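Local coordinates for putative oxygenase (Streptomyces viridochromogenes Tue57, PDB 4XAA), which probably acts as an iron- and 2-oxoglutarate-dependent oxygenase of orthosomycin biosynthesis, built on a double-stranded beta-helix and holding nickel in its metal site, at residues 70-76 and 108-112; 124-129 and 162-168; 131-135 and 190-194; 135-141 and 209-215. One frame throughout, in Å; residues are numbered along the deposited sequence.

Interaction 1: 70-76 and 108-112; sequences YRVHNLE and AYALV
Glu-76 lies across the ring of Tyr-109, its CB over one face at 3.7 Å from the ring centroid, a CH-pi contact offset toward the rim. Its CG sits between the backbone N and the carbonyl carbon (chi1 83°), and a second bend folds the carboxylate along the ring's CD1 side, the two planes 34° apart. A glutamate suits this place because its methylenes can pack on the aromatic face while its carboxylate reaches toward water: water 2 accepts from Tyr-109 N and lies 3.2 Å from Glu-76 OE1. The guanidinium of Arg-71 has Ala-110 CB over one face, 3.3 Å from NH2; the small methyl lets the flat group settle on the strand. The extended arginine chain brings NE to the edge of the His-73 ring, giving ND1 a hydrogen bond of 3.1 Å near the ring plane. Water 1 lies over a face of that imidazole and joins Asn-74 N to Tyr-109 O.

In the antiparallel pairing, Val-72 N gives a hydrogen bond to Leu-111 O at 2.7 Å, and Leu-111 N one to Val-72 O at 3.0 Å; their side chains lie side by side. Past strand 70-72, Leu-75 N reaches Tyr-109 O at 2.8 Å from above the carbonyl plane, and Leu-75 CD1 meets Leu-111 CB. Trp-57 of the next strand stacks on His-73, makes a cation-pi contact with Arg-71 and faces the classic bulge at Tyr-70 and Arg-71. On the leucine side helix 29-47 packs against Leu-75 and Leu-111, while strand 207-215 borders 108-112 on its other edge.

Interaction 2: 124-129 and 162-168; sequences WHRDRV and LPDDAEV. With NI (nickel (II) ion), chain B.
The metal-binding His-X-Asp motif of the cupin-type oxygenases lies in 124-129, and Arg-126, its middle residue, reaches away from the metal to the turn at 162-168. His-125 NE2 and Asp-127 OD1 bind the nickel ion at 2.2 Å and 2.3 Å, with His-196 and three waters as further ligands. The arginine chain, bent at chi3 (88°), presents the edge of its guanidinium to two backbone carbonyls. NH1 gives a hydrogen bond to Pro-163 O at 2.8 Å, and NH2 one to Leu-162 O at 3.0 Å, nearly straight at 173°; both acceptors lie close to the guanidinium plane. Pro-163 O also takes Ala-166 N of its type I turn, the donors coming from opposite faces of the carbonyl plane. Water 3 accepts from NH1 and donates to Asp-164 O. At the start of helix 168-174, Val-168 uses both branches, CG1 against Trp-124 CB at 3.8 Å and CG2 against Arg-126 CG, a neat fit for a beta-branched residue. Arg-126 NE bonds to Arg-193 O. With several donors fixing its plane, this multidentate side chain ties the metal-bearing segment to the turn through neutral carbonyls, and probably helps position the flanking histidine and aspartate ligands.

Interaction 3: 131-135 and 190-194; sequences VGPRT and HDVRL
Arg-134 and Asp-191 meet through a polar contact: the backbone N of Arg-134 gives a hydrogen bond to Asp-191 OD2, which accepts through its syn lone pair; the modelled 2.5 Å is doubtfully short. The aspartate can do this because its CG stands anti to its own N (chi1 -166°), which turns the carboxylate toward the loop 131-135. Its other oxygen, OD1, accepts from Arg-193 N at 2.9 Å on the anti side, forming an Asx turn; water 7 accepts from Thr-135 N and lies 2.7 Å from Asp-191 OD1. One short acidic side chain thus serves two backbone stretches.

The second polar link runs the other way. Arg-193 NH1 gives a hydrogen bond to Val-131 O at 2.7 Å, bent to 140° and tilted from the guanidinium plane. NH2 adds a salt bridge to Asp-164 and a hydrogen bond to Leu-162 O, and NE one to His-160 O, which suits an arginine's five N-H bonds.

Apolar contacts fill in between. Val-131 CG2 meets Val-192 CG2 at 3.8 Å, the branched side chains crossing at about a right angle. The Arg-193 chain crosses the Pro-133 ring obliquely, CD 4.1 Å from Pro-133 CG; the ring offers flat hydrocarbon to the methylenes.

Here an Asx turn combines with the type I turn Asp-191 to Leu-194 where strand 186-191 ends, close to the metal site of this double-stranded beta-helix.

Interaction 4: 135-141 and 209-215; sequences TVCNLSI and TIVIEYA
Leu-139 and Tyr-214 pack on one face of an antiparallel strand pair in the larger sheet of the double-stranded beta-helix. Six backbone hydrogen bonds join Cys-137, Leu-139 and Ile-141 to Tyr-214, Ile-212 and Ile-210. The tyrosine ring, with CG beside the backbone N (chi1 -62°), leans toward the neighbouring strand, and its CE2 comes to 3.7 Å from Leu-139 CD2, the side chains crossing at about a right angle. Helix 90-100 closes over this pair, so bulky apolar groups suit it; Ile-141 and Ile-210 continue the same face.

The other face is mixed and looks toward the metal. Val-136 sets CG1 anti to its N (chi1 -167°), where it touches Ala-215 CB at 3.6 Å and, also at 3.6 Å, CG of the extended Glu-213. The small alanine leaves both valine methyls room to pack. Glu-213 carries its OE2 on to Thr-107 and to a salt bridge with Arg-128. Ser-140 CB rests against Thr-209 CG2 at 3.7 Å. Asn-138 turns its amide over the opposite strand: OD1 approaches Val-211 CG1 at 3.2 Å and accepts a hydrogen bond from water 8 at 2.6 Å.

How the interactions relate
Interactions 1, 4 and 3 follow one another across the larger sheet. Strand 108-112 of interaction 1 probably bonds to 209-215 of interaction 4 (Ala-110 N to Val-211 O, 2.7 Å), and 135-141 probably bonds to 190-194 of interaction 3 (His-190 O to Asn-138 N, 2.9 Å); Thr-135 belongs to both interaction 3 and interaction 4. Interaction 2 supplies two nickel ligands and is tied to interaction 3 by the Asp-164 OD1 to Arg-193 NH2 salt bridge (2.8 Å), and to interaction 4 by Arg-128 NH2 to Glu-213 OE2 (3.0 Å). The side chains of Arg-71 and Asn-138 each lie about 6 Å from the nickel, so interactions 1 and 4 border the same site.

Interaction 1: 70-76 and 108-112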
# COMPACT_ATOMS: atom_id res chain seq x y z
N TYR A 70 10.51 -4.24 7.21
CA TYR A 70 9.63 -4.18 6.05
C TYR A 70 8.24 -3.64 6.38
O TYR A 70 7.45 -3.36 5.49
CB TYR A 70 9.51 -5.55 5.37
CG TYR A 70 8.92 -6.66 6.22
CD1 TYR A 70 7.55 -6.88 6.27
CD2 TYR A 70 9.74 -7.51 6.96
CE1 TYR A 70 7.01 -7.90 7.04
CE2 TYR A 70 9.22 -8.52 7.73
CZ TYR A 70 7.85 -8.71 7.77
OH TYR A 70 7.33 -9.74 8.53
N ARG A 71 7.94 -3.45 7.66
CA ARG A 71 6.67 -2.84 8.02
C ARG A 71 6.68 -2.17 9.39
O ARG A 71 7.32 -2.63 10.32
CB ARG A 71 5.54 -3.87 7.98
CG ARG A 71 4.15 -3.29 8.12
CD ARG A 71 3.18 -4.40 8.21
NE ARG A 71 1.77 -4.02 8.13
CZ ARG A 71 1.02 -4.17 7.04
NH1 ARG A 71 1.54 -4.66 5.92
NH2 ARG A 71 -0.25 -3.83 7.07
N VAL A 72 5.99 -1.04 9.46
CA VAL A 72 5.61 -0.46 10.72
C VAL A 72 4.09 -0.58 10.83
O VAL A 72 3.36 0.04 10.07
CB VAL A 72 6.06 0.98 10.86
CG1 VAL A 72 5.74 1.47 12.26
CG2 VAL A 72 7.54 1.09 10.59
N HIS A 73 3.64 -1.41 11.76
CA HIS A 73 2.24 -1.74 11.91
C HIS A 73 1.62 -0.73 12.84
O HIS A 73 2.34 -0.02 13.53
CB HIS A 73 2.09 -3.15 12.48
CG HIS A 73 0.78 -3.80 12.17
ND1 HIS A 73 0.36 -4.05 10.88
CD2 HIS A 73 -0.18 -4.29 12.99
CE1 HIS A 73 -0.82 -4.66 10.92
NE2 HIS A 73 -1.16 -4.82 12.18
N ASN A 74 0.30 -0.65 12.84
CA ASN A 74 -0.39 0.32 13.67
C ASN A 74 0.22 1.71 13.52
O ASN A 74 0.57 2.36 14.50
CB ASN A 74 -0.34 -0.13 15.12
CG ASN A 74 -1.08 -1.42 15.34
OD1 ASN A 74 -2.24 -1.56 14.95
ND2 ASN A 74 -0.42 -2.39 15.97
N LEU A 75 0.36 2.16 12.27
CA LEU A 75 1.09 3.39 12.01
C LEU A 75 0.49 4.60 12.72
O LEU A 75 1.22 5.49 13.16
CB LEU A 75 1.16 3.64 10.50
CG LEU A 75 2.01 4.81 9.99
CD1 LEU A 75 3.46 4.65 10.39
CD2 LEU A 75 1.88 4.93 8.48
N GLU A 76 -0.84 4.63 12.86
CA GLU A 76 -1.52 5.77 13.46
C GLU A 76 -1.31 5.87 14.97
O GLU A 76 -1.67 6.86 15.59
CB GLU A 76 -3.02 5.72 13.14
CG GLU A 76 -3.86 4.83 14.05
CD GLU A 76 -3.67 3.35 13.80
OE1 GLU A 76 -2.72 2.96 13.10
OE2 GLU A 76 -4.49 2.55 14.33
N ALA A 108 -7.20 0.60 9.32
CA ALA A 108 -5.82 0.17 9.53
C ALA A 108 -4.85 1.08 8.81
O ALA A 108 -5.11 1.56 7.71
CB ALA A 108 -5.62 -1.28 9.06
N TYR A 109 -3.71 1.30 9.44
CA TYR A 109 -2.70 2.20 8.94
C TYR A 109 -1.37 1.49 9.02
O TYR A 109 -1.01 0.98 10.08
CB TYR A 109 -2.63 3.49 9.76
CG TYR A 109 -3.92 4.25 9.95
CD1 TYR A 109 -4.89 3.80 10.83
CD2 TYR A 109 -4.15 5.45 9.28
CE1 TYR A 109 -6.07 4.49 11.02
CE2 TYR A 109 -5.33 6.16 9.48
CZ TYR A 109 -6.28 5.68 10.35
OH TYR A 109 -7.46 6.38 10.56
N ALA A 110 -0.62 1.47 7.93
CA ALA A 110 0.68 0.83 7.97
C ALA A 110 1.69 1.55 7.11
O ALA A 110 1.35 2.14 6.08
CB ALA A 110 0.58 -0.66 7.55
N LEU A 111 2.94 1.49 7.53
CA LEU A 111 4.04 1.85 6.67
C LEU A 111 4.71 0.56 6.18
O LEU A 111 5.25 -0.21 6.98
CB LEU A 111 5.04 2.74 7.41
CG LEU A 111 6.29 3.24 6.70
CD1 LEU A 111 5.98 4.25 5.60
CD2 LEU A 111 7.26 3.84 7.71
N VAL A 112 4.65 0.33 4.87
CA VAL A 112 5.38 -0.77 4.28
C VAL A 112 6.60 -0.22 3.53
O VAL A 112 6.59 0.94 3.05
CB VAL A 112 4.50 -1.62 3.37
CG1 VAL A 112 3.12 -1.76 4.00
CG2 VAL A 112 4.39 -1.00 2.00
O HOH W 1 -1.96 -1.76 11.26
O HOH W 2 -3.61 0.07 12.11

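Interaction 2: 124-129 and 162-168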
# COMPACT_ATOMS: atom_id res chain seq x y z
N TRP A 124 2.38 -13.37 -2.92
CA TRP A 124 1.05 -13.09 -3.43
C TRP A 124 -0.00 -13.42 -2.38
O TRP A 124 0.15 -14.36 -1.62
CB TRP A 124 0.79 -13.88 -4.70
CG TRP A 124 1.67 -13.44 -5.80
CD1 TRP A 124 2.90 -13.94 -6.13
CD2 TRP A 124 1.41 -12.38 -6.72
NE1 TRP A 124 3.41 -13.26 -7.21
CE2 TRP A 124 2.52 -12.30 -7.59
CE3 TRP A 124 0.34 -11.50 -6.91
CZ2 TRP A 124 2.59 -11.37 -8.62
CZ3 TRP A 124 0.42 -10.58 -7.93
CH2 TRP A 124 1.53 -10.51 -8.77
N HIS A 125 -1.06 -12.63 -2.35
CA HIS A 125 -2.13 -12.81 -1.38
C HIS A 125 -3.33 -11.97 -1.74
O HIS A 125 -3.28 -11.14 -2.66
CB HIS A 125 -1.66 -12.45 0.03
CG HIS A 125 -1.33 -11.00 0.20
ND1 HIS A 125 -0.08 -10.48 -0.08
CD2 HIS A 125 -2.07 -9.97 0.65
CE1 HIS A 125 -0.08 -9.19 0.19
NE2 HIS A 125 -1.27 -8.85 0.64
N ARG A 126 -4.43 -12.21 -1.03
CA ARG A 126 -5.59 -11.36 -1.04
C ARG A 126 -5.62 -10.78 0.35
O ARG A 126 -5.40 -11.52 1.31
CB ARG A 126 -6.88 -12.13 -1.36
CG ARG A 126 -6.76 -12.98 -2.63
CD ARG A 126 -8.00 -13.80 -2.91
NE ARG A 126 -8.95 -13.05 -3.70
CZ ARG A 126 -10.15 -13.50 -4.04
NH1 ARG A 126 -10.54 -14.70 -3.63
NH2 ARG A 126 -10.97 -12.74 -4.78
N ASP A 127 -5.86 -9.48 0.47
CA ASP A 127 -5.91 -8.84 1.78
C ASP A 127 -7.09 -9.35 2.62
O ASP A 127 -6.91 -9.76 3.75
CB ASP A 127 -5.98 -7.32 1.62
CG ASP A 127 -4.67 -6.73 1.17
OD1 ASP A 127 -3.62 -7.35 1.44
OD2 ASP A 127 -4.67 -5.65 0.56
N ARG A 128 -8.29 -9.34 2.04
CA ARG A 128 -9.49 -9.87 2.71
C ARG A 128 -10.42 -10.52 1.68
O ARG A 128 -10.49 -10.05 0.54
CB ARG A 128 -10.27 -8.77 3.43
CG ARG A 128 -9.62 -8.20 4.67
CD ARG A 128 -10.69 -7.93 5.70
NE ARG A 128 -10.93 -6.51 5.89
CZ ARG A 128 -12.08 -6.00 6.30
NH1 ARG A 128 -13.12 -6.79 6.55
NH2 ARG A 128 -12.19 -4.69 6.46
N VAL A 129 -11.14 -11.57 2.08
CA VAL A 129 -12.21 -12.09 1.24
C VAL A 129 -13.53 -12.26 1.98
O VAL A 129 -14.45 -12.89 1.45
CB VAL A 129 -11.85 -13.44 0.59
CG1 VAL A 129 -10.62 -13.30 -0.28
CG2 VAL A 129 -11.67 -14.51 1.65
N LEU A 162 -12.97 -12.71 -8.24
CA LEU A 162 -13.03 -14.17 -8.07
C LEU A 162 -13.65 -14.60 -6.74
O LEU A 162 -13.60 -13.86 -5.76
CB LEU A 162 -11.63 -14.77 -8.18
CG LEU A 162 -10.99 -14.51 -9.54
CD1 LEU A 162 -9.53 -14.94 -9.50
CD2 LEU A 162 -11.75 -15.24 -10.63
N PRO A 163 -14.27 -15.79 -6.70
CA PRO A 163 -14.90 -16.33 -5.49
C PRO A 163 -13.97 -16.37 -4.28
O PRO A 163 -12.75 -16.25 -4.42
CB PRO A 163 -15.29 -17.75 -5.92
CG PRO A 163 -15.58 -17.60 -7.38
CD PRO A 163 -14.53 -16.64 -7.88
N ASP A 164 -14.55 -16.51 -3.09
CA ASP A 164 -13.77 -16.51 -1.85
C ASP A 164 -12.77 -17.66 -1.81
O ASP A 164 -11.68 -17.52 -1.26
CB ASP A 164 -14.69 -16.59 -0.63
CG ASP A 164 -15.46 -15.29 -0.38
OD1 ASP A 164 -15.36 -14.32 -1.17
OD2 ASP A 164 -16.19 -15.25 0.63
N ASP A 165 -13.13 -18.78 -2.42
CA ASP A 165 -12.28 -19.97 -2.35
C ASP A 165 -11.23 -20.04 -3.44
O ASP A 165 -10.61 -21.08 -3.64
CB ASP A 165 -13.14 -21.24 -2.40
CG ASP A 165 -14.04 -21.28 -3.63
OD1 ASP A 165 -13.87 -20.43 -4.51
OD2 ASP A 165 -14.91 -22.17 -3.71
N ALA A 166 -11.03 -18.96 -4.18
CA ALA A 166 -10.05 -19.00 -5.24
C ALA A 166 -8.67 -19.16 -4.63
O ALA A 166 -8.33 -18.48 -3.66
CB ALA A 166 -10.11 -17.75 -6.11
N GLU A 167 -7.91 -20.09 -5.17
CA GLU A 167 -6.56 -20.34 -4.70
C GLU A 167 -5.58 -19.38 -5.33
O GLU A 167 -5.43 -19.34 -6.54
CB GLU A 167 -6.12 -21.78 -4.99
CG GLU A 167 -4.70 -22.06 -4.52
CD GLU A 167 -4.29 -23.52 -4.61
OE1 GLU A 167 -4.96 -24.30 -5.33
OE2 GLU A 167 -3.29 -23.88 -3.94
N VAL A 168 -4.92 -18.60 -4.49
CA VAL A 168 -4.10 -17.49 -4.93
C VAL A 168 -3.01 -17.94 -5.91
O VAL A 168 -2.72 -17.24 -6.89
CB VAL A 168 -3.48 -16.77 -3.71
CG1 VAL A 168 -2.45 -15.74 -4.12
CG2 VAL A 168 -4.59 -16.14 -2.86
NI NI B . -1.60 -6.63 0.62
O HOH W 3 -9.28 -16.79 -2.17
O HOH W 4 -2.21 -4.49 0.68
O HOH W 5 0.82 -5.79 0.56
O HOH W 6 -0.38 -6.00 2.54

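Interaction 3: 131-135 and 190-194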
# COMPACT_ATOMS: atom_id res chain seq x y z
N VAL A 131 -15.42 -9.80 2.60
CA VAL A 131 -16.26 -8.70 2.13
C VAL A 131 -16.43 -8.80 0.63
O VAL A 131 -15.56 -9.33 -0.06
CB VAL A 131 -15.67 -7.32 2.49
CG1 VAL A 131 -15.80 -7.04 3.98
CG2 VAL A 131 -14.21 -7.22 2.02
N GLY A 132 -17.54 -8.28 0.13
CA GLY A 132 -17.79 -8.25 -1.30
C GLY A 132 -16.81 -7.35 -2.01
O GLY A 132 -16.09 -6.58 -1.38
N PRO A 133 -16.77 -7.45 -3.35
CA PRO A 133 -15.89 -6.57 -4.12
C PRO A 133 -16.34 -5.13 -3.98
O PRO A 133 -17.51 -4.88 -3.69
CB PRO A 133 -16.05 -7.05 -5.56
CG PRO A 133 -16.68 -8.39 -5.47
CD PRO A 133 -17.50 -8.39 -4.22
N ARG A 134 -15.40 -4.20 -4.16
CA ARG A 134 -15.70 -2.77 -4.09
C ARG A 134 -16.36 -2.38 -2.77
O ARG A 134 -17.30 -1.59 -2.76
CB ARG A 134 -16.58 -2.34 -5.26
CG ARG A 134 -16.14 -1.02 -5.81
CD ARG A 134 -17.20 -0.37 -6.68
NE ARG A 134 -16.77 0.97 -7.06
CZ ARG A 134 -17.41 1.74 -7.92
NH1 ARG A 134 -18.52 1.30 -8.50
NH2 ARG A 134 -16.94 2.96 -8.19
N THR A 135 -15.86 -2.93 -1.68
CA THR A 135 -16.43 -2.70 -0.36
C THR A 135 -15.38 -2.17 0.61
O THR A 135 -15.66 -1.31 1.44
CB THR A 135 -17.05 -4.01 0.20
OG1 THR A 135 -18.20 -4.34 -0.59
CG2 THR A 135 -17.48 -3.85 1.63
N HIS A 190 -6.50 -0.09 -4.21
CA HIS A 190 -6.78 -1.43 -4.68
C HIS A 190 -7.75 -2.13 -3.76
O HIS A 190 -7.79 -1.90 -2.54
CB HIS A 190 -5.49 -2.25 -4.86
CG HIS A 190 -4.78 -2.58 -3.59
ND1 HIS A 190 -3.82 -1.76 -3.03
CD2 HIS A 190 -4.83 -3.68 -2.79
CE1 HIS A 190 -3.34 -2.32 -1.93
NE2 HIS A 190 -3.94 -3.49 -1.77
N ASP A 191 -8.57 -2.97 -4.38
CA ASP A 191 -9.59 -3.71 -3.66
C ASP A 191 -8.90 -4.73 -2.75
O ASP A 191 -7.88 -5.30 -3.12
CB ASP A 191 -10.53 -4.37 -4.68
CG ASP A 191 -11.80 -4.89 -4.05
OD1 ASP A 191 -11.68 -5.67 -3.08
OD2 ASP A 191 -12.90 -4.51 -4.52
N VAL A 192 -9.42 -4.95 -1.54
CA VAL A 192 -8.76 -5.88 -0.63
C VAL A 192 -8.83 -7.31 -1.13
O VAL A 192 -8.10 -8.17 -0.65
CB VAL A 192 -9.34 -5.83 0.79
CG1 VAL A 192 -8.96 -4.54 1.50
CG2 VAL A 192 -10.84 -6.00 0.74
N ARG A 193 -9.72 -7.58 -2.08
CA ARG A 193 -9.90 -8.93 -2.60
C ARG A 193 -8.92 -9.22 -3.72
O ARG A 193 -8.89 -10.31 -4.28
CB ARG A 193 -11.33 -9.12 -3.12
CG ARG A 193 -12.43 -8.96 -2.09
CD ARG A 193 -13.80 -9.19 -2.71
NE ARG A 193 -13.92 -10.52 -3.31
CZ ARG A 193 -14.28 -11.61 -2.63
NH1 ARG A 193 -14.53 -11.54 -1.33
NH2 ARG A 193 -14.37 -12.79 -3.25
N LEU A 194 -8.12 -8.22 -4.06
CA LEU A 194 -7.25 -8.33 -5.21
C LEU A 194 -6.05 -9.25 -4.92
O LEU A 194 -5.43 -9.17 -3.86
CB LEU A 194 -6.77 -6.94 -5.64
CG LEU A 194 -5.77 -6.88 -6.80
CD1 LEU A 194 -6.47 -7.05 -8.14
CD2 LEU A 194 -5.00 -5.57 -6.73
O HOH W 7 -13.86 -5.15 -1.54

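Interaction 4: 135-141 and 209-215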
# COMPACT_ATOMS: atom_id res chain seq x y z
N THR A 135 -15.86 -2.93 -1.68
CA THR A 135 -16.43 -2.70 -0.36
C THR A 135 -15.38 -2.17 0.61
O THR A 135 -15.66 -1.31 1.44
CB THR A 135 -17.05 -4.01 0.20
OG1 THR A 135 -18.20 -4.34 -0.59
CG2 THR A 135 -17.48 -3.85 1.63
N VAL A 136 -14.15 -2.66 0.47
CA VAL A 136 -13.03 -2.25 1.32
C VAL A 136 -11.83 -2.05 0.41
O VAL A 136 -11.51 -2.91 -0.38
CB VAL A 136 -12.72 -3.30 2.44
CG1 VAL A 136 -11.80 -2.73 3.50
CG2 VAL A 136 -13.99 -3.77 3.10
N CYS A 137 -11.16 -0.90 0.50
CA CYS A 137 -9.97 -0.68 -0.31
C CYS A 137 -8.78 -0.24 0.51
O CYS A 137 -8.92 0.21 1.63
CB CYS A 137 -10.24 0.36 -1.41
SG CYS A 137 -10.61 2.01 -0.77
N ASN A 138 -7.60 -0.38 -0.08
CA ASN A 138 -6.37 0.14 0.47
C ASN A 138 -5.90 1.33 -0.32
O ASN A 138 -5.85 1.28 -1.55
CB ASN A 138 -5.26 -0.92 0.47
CG ASN A 138 -5.41 -1.94 1.59
OD1 ASN A 138 -5.03 -1.68 2.74
ND2 ASN A 138 -5.94 -3.11 1.26
N LEU A 139 -5.58 2.42 0.36
CA LEU A 139 -4.94 3.54 -0.31
C LEU A 139 -3.46 3.46 -0.03
O LEU A 139 -3.04 3.45 1.12
CB LEU A 139 -5.49 4.89 0.17
CG LEU A 139 -6.64 5.50 -0.64
CD1 LEU A 139 -7.80 4.55 -0.68
CD2 LEU A 139 -7.06 6.82 -0.05
N SER A 140 -2.68 3.36 -1.10
CA SER A 140 -1.24 3.31 -0.97
C SER A 140 -0.69 4.66 -1.36
O SER A 140 -0.69 5.02 -2.54
CB SER A 140 -0.64 2.20 -1.83
OG SER A 140 -1.20 0.94 -1.49
N ILE A 141 -0.26 5.42 -0.36
CA ILE A 141 0.37 6.70 -0.60
C ILE A 141 1.86 6.50 -0.80
O ILE A 141 2.58 6.21 0.15
CB ILE A 141 0.13 7.70 0.55
CG1 ILE A 141 -1.36 7.77 0.91
CG2 ILE A 141 0.65 9.07 0.17
CD1 ILE A 141 -1.62 8.46 2.24
N THR A 209 5.90 3.38 1.48
CA THR A 209 4.49 3.52 1.18
C THR A 209 3.70 3.58 2.47
O THR A 209 3.98 2.84 3.41
CB THR A 209 4.00 2.34 0.29
OG1 THR A 209 4.71 2.36 -0.95
CG2 THR A 209 2.52 2.44 -0.00
N ILE A 210 2.72 4.48 2.54
CA ILE A 210 1.74 4.46 3.62
C ILE A 210 0.46 3.81 3.11
O ILE A 210 -0.20 4.35 2.24
CB ILE A 210 1.45 5.89 4.16
CG1 ILE A 210 2.68 6.46 4.87
CG2 ILE A 210 0.27 5.89 5.12
CD1 ILE A 210 2.54 7.90 5.24
N VAL A 211 0.13 2.64 3.65
CA VAL A 211 -1.11 1.94 3.30
C VAL A 211 -2.18 2.14 4.38
O VAL A 211 -1.97 1.81 5.57
CB VAL A 211 -0.88 0.42 3.10
CG1 VAL A 211 -2.13 -0.25 2.55
CG2 VAL A 211 0.29 0.17 2.19
N ILE A 212 -3.32 2.67 3.97
CA ILE A 212 -4.44 2.89 4.86
C ILE A 212 -5.62 2.11 4.30
O ILE A 212 -5.92 2.16 3.12
CB ILE A 212 -4.78 4.41 5.01
CG1 ILE A 212 -3.57 5.19 5.52
CG2 ILE A 212 -5.94 4.65 5.96
CD1 ILE A 212 -3.87 6.65 5.86
N GLU A 213 -6.28 1.34 5.15
CA GLU A 213 -7.44 0.60 4.67
C GLU A 213 -8.72 1.34 5.00
O GLU A 213 -8.92 1.74 6.14
CB GLU A 213 -7.45 -0.80 5.26
CG GLU A 213 -8.64 -1.62 4.83
CD GLU A 213 -8.56 -3.04 5.35
OE1 GLU A 213 -7.61 -3.77 4.96
OE2 GLU A 213 -9.43 -3.43 6.15
N TYR A 214 -9.58 1.52 4.01
CA TYR A 214 -10.87 2.17 4.21
C TYR A 214 -11.99 1.21 3.89
O TYR A 214 -11.92 0.48 2.90
CB TYR A 214 -11.02 3.43 3.34
CG TYR A 214 -10.01 4.50 3.64
CD1 TYR A 214 -10.31 5.55 4.52
CD2 TYR A 214 -8.76 4.47 3.05
CE1 TYR A 214 -9.36 6.53 4.79
CE2 TYR A 214 -7.82 5.43 3.31
CZ TYR A 214 -8.12 6.46 4.17
OH TYR A 214 -7.16 7.39 4.42
N ALA A 215 -13.04 1.25 4.71
CA ALA A 215 -14.09 0.26 4.61
C ALA A 215 -15.49 0.83 4.71
O ALA A 215 -15.73 1.75 5.48
CB ALA A 215 -13.91 -0.80 5.70
O HOH W 8 -4.37 -2.77 4.98